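PDB 6DQ3: polysaccharide deacetylase from Streptococcus pyogenes, which removes N-acetyl groups from the linkage unit of streptococcal rhamnopolysaccharides in the cell wall, as a zinc-dependent enzyme of carbohydrate esterase family 4. Local coordinates for residues A[129-141]-A[165-178]. Residues are numbered along the deposited sequence; the frame is centred on the assembly and turned at random.
With ZN (zinc ion), chain D; ZN (zinc ion), chain E; ACT (acetate ion), chain C; EDO (1,2-ethanediol), chain H.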
loop_
_atom_site.group_PDB
_atom_site.type_symbol
_atom_site.label_atom_id
_atom_site.label_comp_id
_atom_site.label_asym_id
_atom_site.label_seq_id
_atom_site.Cartn_x
_atom_site.Cartn_y
_atom_site.Cartn_z
ATOM N N SER A 129 5.154 -1.771 7.284
ATOM C CA SER A 129 6.167 -1.233 6.388
ATOM C C SER A 129 5.677 0.086 5.805
ATOM O O SER A 129 4.482 0.275 5.563
ATOM C CB SER A 129 6.490 -2.227 5.263
ATOM O OG SER A 129 7.517 -1.745 4.417
ATOM N N PHE A 130 6.608 1.005 5.577
ATOM C CA PHE A 130 6.264 2.340 5.108
ATOM C C PHE A 130 7.070 2.673 3.861
ATOM O O PHE A 130 8.296 2.819 3.915
ATOM C CB PHE A 130 6.464 3.342 6.233
ATOM C CG PHE A 130 5.602 3.028 7.411
ATOM C CD1 PHE A 130 4.282 3.432 7.429
ATOM C CD2 PHE A 130 6.081 2.256 8.455
ATOM C CE1 PHE A 130 3.464 3.115 8.485
ATOM C CE2 PHE A 130 5.265 1.934 9.520
ATOM C CZ PHE A 130 3.954 2.361 9.532
ATOM N N GLN A 131 6.367 2.772 2.745
ATOM C CA GLN A 131 6.959 2.940 1.435
ATOM C C GLN A 131 6.571 4.312 0.882
ATOM O O GLN A 131 6.040 5.172 1.596
ATOM C CB GLN A 131 6.535 1.774 0.535
ATOM C CG GLN A 131 6.921 0.389 1.085
ATOM C CD GLN A 131 8.424 0.179 1.202
ATOM O OE1 GLN A 131 9.172 0.450 0.268
ATOM N NE2 GLN A 131 8.871 -0.295 2.360
ATOM N N ASP A 132 6.854 4.524 -0.401
ATOM C CA ASP A 132 6.851 5.867 -0.963
ATOM C C ASP A 132 5.532 6.224 -1.628
ATOM O O ASP A 132 4.927 5.407 -2.327
ATOM C CB ASP A 132 7.989 6.003 -1.977
ATOM C CG ASP A 132 8.196 7.425 -2.423
ATOM O OD1 ASP A 132 7.461 7.881 -3.322
ATOM O OD2 ASP A 132 9.079 8.087 -1.851
ATOM N N HIS A 133 5.089 7.468 -1.399
ATOM C CA HIS A 133 3.922 8.020 -2.075
ATOM C C HIS A 133 4.168 9.475 -2.466
ATOM O O HIS A 133 3.241 10.291 -2.457
ATOM C CB HIS A 133 2.678 7.879 -1.195
ATOM C CG HIS A 133 1.387 7.851 -1.956
ATOM N ND1 HIS A 133 1.264 7.294 -3.213
ATOM C CD2 HIS A 133 0.153 8.293 -1.620
ATOM C CE1 HIS A 133 0.012 7.411 -3.622
ATOM N NE2 HIS A 133 -0.682 8.015 -2.673
ATOM N N THR A 134 5.422 9.795 -2.811
ATOM C CA THR A 134 5.911 11.107 -3.228
ATOM C C THR A 134 5.956 12.102 -2.073
ATOM O O THR A 134 5.472 11.821 -0.970
ATOM C CB THR A 134 5.079 11.714 -4.368
ATOM O OG1 THR A 134 3.869 12.273 -3.845
ATOM C CG2 THR A 134 4.766 10.687 -5.446
ATOM N N VAL A 135 6.541 13.273 -2.329
ATOM C CA VAL A 135 6.615 14.317 -1.313
ATOM C C VAL A 135 5.294 15.066 -1.214
ATOM O O VAL A 135 4.717 15.197 -0.130
ATOM C CB VAL A 135 7.773 15.288 -1.618
ATOM C CG1 VAL A 135 7.822 16.393 -0.560
ATOM C CG2 VAL A 135 9.101 14.561 -1.710
ATOM N N ASN A 136 4.788 15.566 -2.342
ATOM C CA ASN A 136 3.642 16.461 -2.349
ATOM C C ASN A 136 2.404 15.873 -3.017
ATOM O O ASN A 136 1.389 16.567 -3.122
ATOM C CB ASN A 136 4.037 17.777 -3.033
ATOM C CG ASN A 136 5.138 18.518 -2.283
ATOM O OD1 ASN A 136 4.939 18.966 -1.149
ATOM N ND2 ASN A 136 6.301 18.657 -2.916
ATOM N N HIS A 137 2.451 14.609 -3.448
ATOM C CA HIS A 137 1.312 13.932 -4.061
ATOM C C HIS A 137 0.838 14.633 -5.330
ATOM O O HIS A 137 -0.372 14.826 -5.516
ATOM C CB HIS A 137 0.163 13.833 -3.050
ATOM C CG HIS A 137 -0.786 12.699 -3.297
ATOM N ND1 HIS A 137 -1.947 12.840 -4.028
ATOM C CD2 HIS A 137 -0.767 11.413 -2.871
ATOM C CE1 HIS A 137 -2.589 11.686 -4.060
ATOM N NE2 HIS A 137 -1.895 10.804 -3.364
ATOM N N PRO A 138 1.742 15.001 -6.235
ATOM C CA PRO A 138 1.311 15.516 -7.537
ATOM C C PRO A 138 0.841 14.394 -8.451
ATOM O O PRO A 138 1.092 13.210 -8.217
ATOM C CB PRO A 138 2.580 16.166 -8.095
ATOM C CG PRO A 138 3.675 15.276 -7.561
ATOM C CD PRO A 138 3.215 14.910 -6.146
ATOM N N ASP A 139 0.140 14.796 -9.509
ATOM C CA ASP A 139 -0.032 13.941 -10.683
ATOM C C ASP A 139 1.327 13.853 -11.372
ATOM O O ASP A 139 1.745 14.780 -12.071
ATOM C CB ASP A 139 -1.110 14.505 -11.601
ATOM C CG ASP A 139 -1.299 13.685 -12.870
ATOM O OD1 ASP A 139 -0.471 12.799 -13.157
ATOM O OD2 ASP A 139 -2.297 13.924 -13.578
ATOM N N LEU A 140 2.035 12.740 -11.149
ATOM C CA LEU A 140 3.393 12.597 -11.670
ATOM C C LEU A 140 3.425 12.753 -13.188
ATOM O O LEU A 140 4.383 13.296 -13.744
ATOM C CB LEU A 140 3.965 11.236 -11.263
ATOM C CG LEU A 140 4.327 11.019 -9.796
ATOM C CD1 LEU A 140 4.654 9.563 -9.504
ATOM C CD2 LEU A 140 5.504 11.914 -9.422
ATOM N N GLU A 141 2.382 12.269 -13.866
ATOM C CA GLU A 141 2.306 12.340 -15.320
ATOM C C GLU A 141 2.375 13.766 -15.840
ATOM O O GLU A 141 2.874 13.995 -16.947
ATOM C CB GLU A 141 0.998 11.712 -15.787
ATOM C CG GLU A 141 1.147 10.535 -16.703
ATOM C CD GLU A 141 -0.170 10.112 -17.303
ATOM O OE1 GLU A 141 -1.164 9.994 -16.562
ATOM O OE2 GLU A 141 -0.207 9.903 -18.529
ATOM N N GLN A 165 16.125 2.939 6.727
ATOM C CA GLN A 165 15.707 1.816 5.906
ATOM C C GLN A 165 16.120 2.054 4.460
ATOM O O GLN A 165 16.723 3.075 4.121
ATOM C CB GLN A 165 14.191 1.605 6.009
ATOM C CG GLN A 165 13.365 2.737 5.395
ATOM C CD GLN A 165 11.867 2.546 5.566
ATOM O OE1 GLN A 165 11.401 2.110 6.616
ATOM N NE2 GLN A 165 11.106 2.874 4.530
ATOM N N ASN A 166 15.789 1.084 3.610
ATOM C CA ASN A 166 15.938 1.188 2.160
ATOM C C ASN A 166 14.547 1.001 1.564
ATOM O O ASN A 166 14.064 -0.130 1.439
ATOM C CB ASN A 166 16.919 0.153 1.621
ATOM C CG ASN A 166 17.025 0.191 0.109
ATOM O OD1 ASN A 166 16.706 1.198 -0.523
ATOM N ND2 ASN A 166 17.477 -0.912 -0.480
ATOM N N THR A 167 13.894 2.109 1.221
ATOM C CA THR A 167 12.565 2.057 0.627
ATOM C C THR A 167 12.648 1.489 -0.781
ATOM O O THR A 167 13.462 1.942 -1.593
ATOM C CB THR A 167 11.953 3.457 0.596
ATOM O OG1 THR A 167 11.983 4.025 1.914
ATOM C CG2 THR A 167 10.516 3.406 0.104
ATOM N N ILE A 168 11.809 0.501 -1.082
ATOM C CA ILE A 168 11.882 -0.186 -2.368
ATOM C C ILE A 168 10.609 -0.077 -3.186
ATOM O O ILE A 168 10.626 -0.452 -4.368
ATOM C CB ILE A 168 12.253 -1.674 -2.191
ATOM C CG1 ILE A 168 11.186 -2.411 -1.376
ATOM C CG2 ILE A 168 13.597 -1.810 -1.500
ATOM C CD1 ILE A 168 11.279 -3.922 -1.493
ATOM N N ALA A 169 9.501 0.403 -2.616
ATOM C CA ALA A 169 8.224 0.398 -3.311
ATOM C C ALA A 169 7.637 1.798 -3.359
ATOM O O ALA A 169 7.816 2.598 -2.436
ATOM C CB ALA A 169 7.225 -0.557 -2.630
ATOM N N ILE A 170 6.920 2.081 -4.447
ATOM C CA ILE A 170 6.223 3.349 -4.618
ATOM C C ILE A 170 4.803 3.063 -5.087
ATOM O O ILE A 170 4.548 2.101 -5.820
ATOM C CB ILE A 170 6.959 4.283 -5.614
ATOM C CG1 ILE A 170 6.220 5.617 -5.764
ATOM C CG2 ILE A 170 7.119 3.589 -6.966
ATOM C CD1 ILE A 170 6.968 6.645 -6.588
ATOM N N ALA A 171 3.868 3.889 -4.620
ATOM C CA ALA A 171 2.512 3.947 -5.159
ATOM C C ALA A 171 2.355 5.297 -5.852
ATOM O O ALA A 171 2.571 6.338 -5.228
ATOM C CB ALA A 171 1.461 3.783 -4.057
ATOM N N TYR A 172 1.995 5.285 -7.133
ATOM C CA TYR A 172 1.863 6.540 -7.877
ATOM C C TYR A 172 0.584 7.257 -7.462
ATOM O O TYR A 172 -0.477 6.623 -7.388
ATOM C CB TYR A 172 1.864 6.274 -9.383
ATOM C CG TYR A 172 3.026 5.405 -9.785
ATOM C CD1 TYR A 172 4.330 5.851 -9.625
ATOM C CD2 TYR A 172 2.826 4.127 -10.280
ATOM C CE1 TYR A 172 5.391 5.058 -9.949
ATOM C CE2 TYR A 172 3.887 3.327 -10.621
ATOM C CZ TYR A 172 5.170 3.796 -10.450
ATOM O OH TYR A 172 6.239 3.005 -10.781
ATOM N N PRO A 173 0.640 8.560 -7.169
ATOM C CA PRO A 173 -0.582 9.271 -6.770
ATOM C C PRO A 173 -1.672 9.146 -7.821
ATOM O O PRO A 173 -1.457 9.411 -9.008
ATOM C CB PRO A 173 -0.110 10.719 -6.591
ATOM C CG PRO A 173 1.326 10.568 -6.173
ATOM C CD PRO A 173 1.844 9.392 -6.982
ATOM N N SER A 174 -2.849 8.723 -7.367
ATOM C CA SER A 174 -4.029 8.532 -8.206
ATOM C C SER A 174 -3.805 7.497 -9.302
ATOM O O SER A 174 -4.593 7.408 -10.251
ATOM C CB SER A 174 -4.479 9.869 -8.806
ATOM O OG SER A 174 -4.831 10.773 -7.771
ATOM N N GLY A 175 -2.760 6.684 -9.167
ATOM C CA GLY A 175 -2.477 5.659 -10.142
ATOM C C GLY A 175 -1.985 6.171 -11.474
ATOM O O GLY A 175 -1.993 5.422 -12.452
ATOM N N ARG A 176 -1.551 7.422 -11.539
ATOM C CA ARG A 176 -1.179 8.052 -12.801
ATOM C C ARG A 176 0.325 7.971 -13.016
ATOM O O ARG A 176 1.113 8.311 -12.128
ATOM C CB ARG A 176 -1.635 9.509 -12.823
ATOM C CG ARG A 176 -3.135 9.677 -12.682
ATOM C CD ARG A 176 -3.537 11.136 -12.776
ATOM N NE ARG A 176 -4.918 11.335 -12.349
ATOM C CZ ARG A 176 -5.515 12.519 -12.273
ATOM N NH1 ARG A 176 -4.850 13.619 -12.596
ATOM N NH2 ARG A 176 -6.777 12.601 -11.873
ATOM N N TYR A 177 0.718 7.532 -14.205
ATOM C CA TYR A 177 2.127 7.388 -14.531
ATOM C C TYR A 177 2.268 7.364 -16.042
ATOM O O TYR A 177 1.323 7.035 -16.762
ATOM C CB TYR A 177 2.714 6.109 -13.928
ATOM C CG TYR A 177 1.991 4.854 -14.368
ATOM C CD1 TYR A 177 0.829 4.447 -13.733
ATOM C CD2 TYR A 177 2.474 4.076 -15.415
ATOM C CE1 TYR A 177 0.163 3.304 -14.124
ATOM C CE2 TYR A 177 1.813 2.928 -15.815
ATOM C CZ TYR A 177 0.657 2.546 -15.162
ATOM O OH TYR A 177 -0.019 1.408 -15.543
ATOM N N ASN A 178 3.459 7.712 -16.518
ATOM C CA ASN A 178 3.776 7.526 -17.930
ATOM C C ASN A 178 5.098 6.778 -18.046
ATOM O O ASN A 178 5.689 6.358 -17.045
ATOM C CB ASN A 178 3.802 8.859 -18.690
ATOM C CG ASN A 178 4.801 9.859 -18.134
ATOM O OD1 ASN A 178 5.614 9.550 -17.252
ATOM N ND2 ASN A 178 4.752 11.078 -18.672
HETATM ZN ZN ZN D . -2.643 8.957 -2.829
HETATM ZN ZN ZN E . -2.422 8.907 -17.438
HETATM C C ACT C . -3.601 7.112 -4.368
HETATM O O ACT C . -3.958 6.958 -3.183
HETATM O OXT ACT C . -3.118 8.150 -4.861
HETATM C CH3 ACT C . -3.753 5.967 -5.234
HETATM C C1 EDO H . 2.381 19.327 2.878
HETATM O O1 EDO H . 1.732 20.520 3.325
HETATM C C2 EDO H . 3.005 19.565 1.506
HETATM O O2 EDO H . 3.785 18.419 1.166
HETATM O O HOH W 1 9.239 0.360 6.543
HETATM O O HOH W 2 11.741 -1.267 2.672
HETATM O O HOH W 3 1.010 10.153 -10.145
HETATM O O HOH W 4 -4.871 9.797 -2.876
#
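Gln131 reaches across to the backbone N-H groups of Ile168 and Ala169. Its CB lies against Ala169 O and its CG against the Ala169 methyl; a bend at chi2 (-63°) turns the amide so that OE1 accepts from both Ile168 N (3.0 Å) and Ala169 N (2.9 Å), while NE2 donates to Ser129 OG and to a water held by Asn166 O. Gln165 NE2 donates to Phe130 O, and its OE1 is held by Lys124. Next to these, strands 129-132 and 169-171 splay at 65° and share one bridge: Asp132 N donates to Ala169 O, and Ala171 N to Asp132 O. Asp132 OD1 closes an Asx turn onto Thr134 N, its OD2 hydrogen-bonded to Ser155. His133 donates through ND1 to Ala171 O (2.6 Å), which lies in the ring plane, although the donor stands well above the carbonyl plane. The other ring nitrogen, NE2, binds zinc (2.2 Å); Asp78, His133 and His137 form the Asp-His-His triad of carbohydrate esterase family 4 deacetylases, with acetate on the metal. Pro173 CB sits over one face of the His137 ring, 3.6 Å from its centre, a CH-pi contact, and Ser174 N donates almost straight to acetate OXT (2.6 Å). Farther on, Arg176 NH1 donates to Asp139 OD2 in a salt bridge (2.8 Å), from above the carboxylate plane. Ala171 O and zinc, gripping ND1 and NE2, together hold the His133 ring's rotation, and the ND1 bond probably makes it a stronger electron donor to the metal.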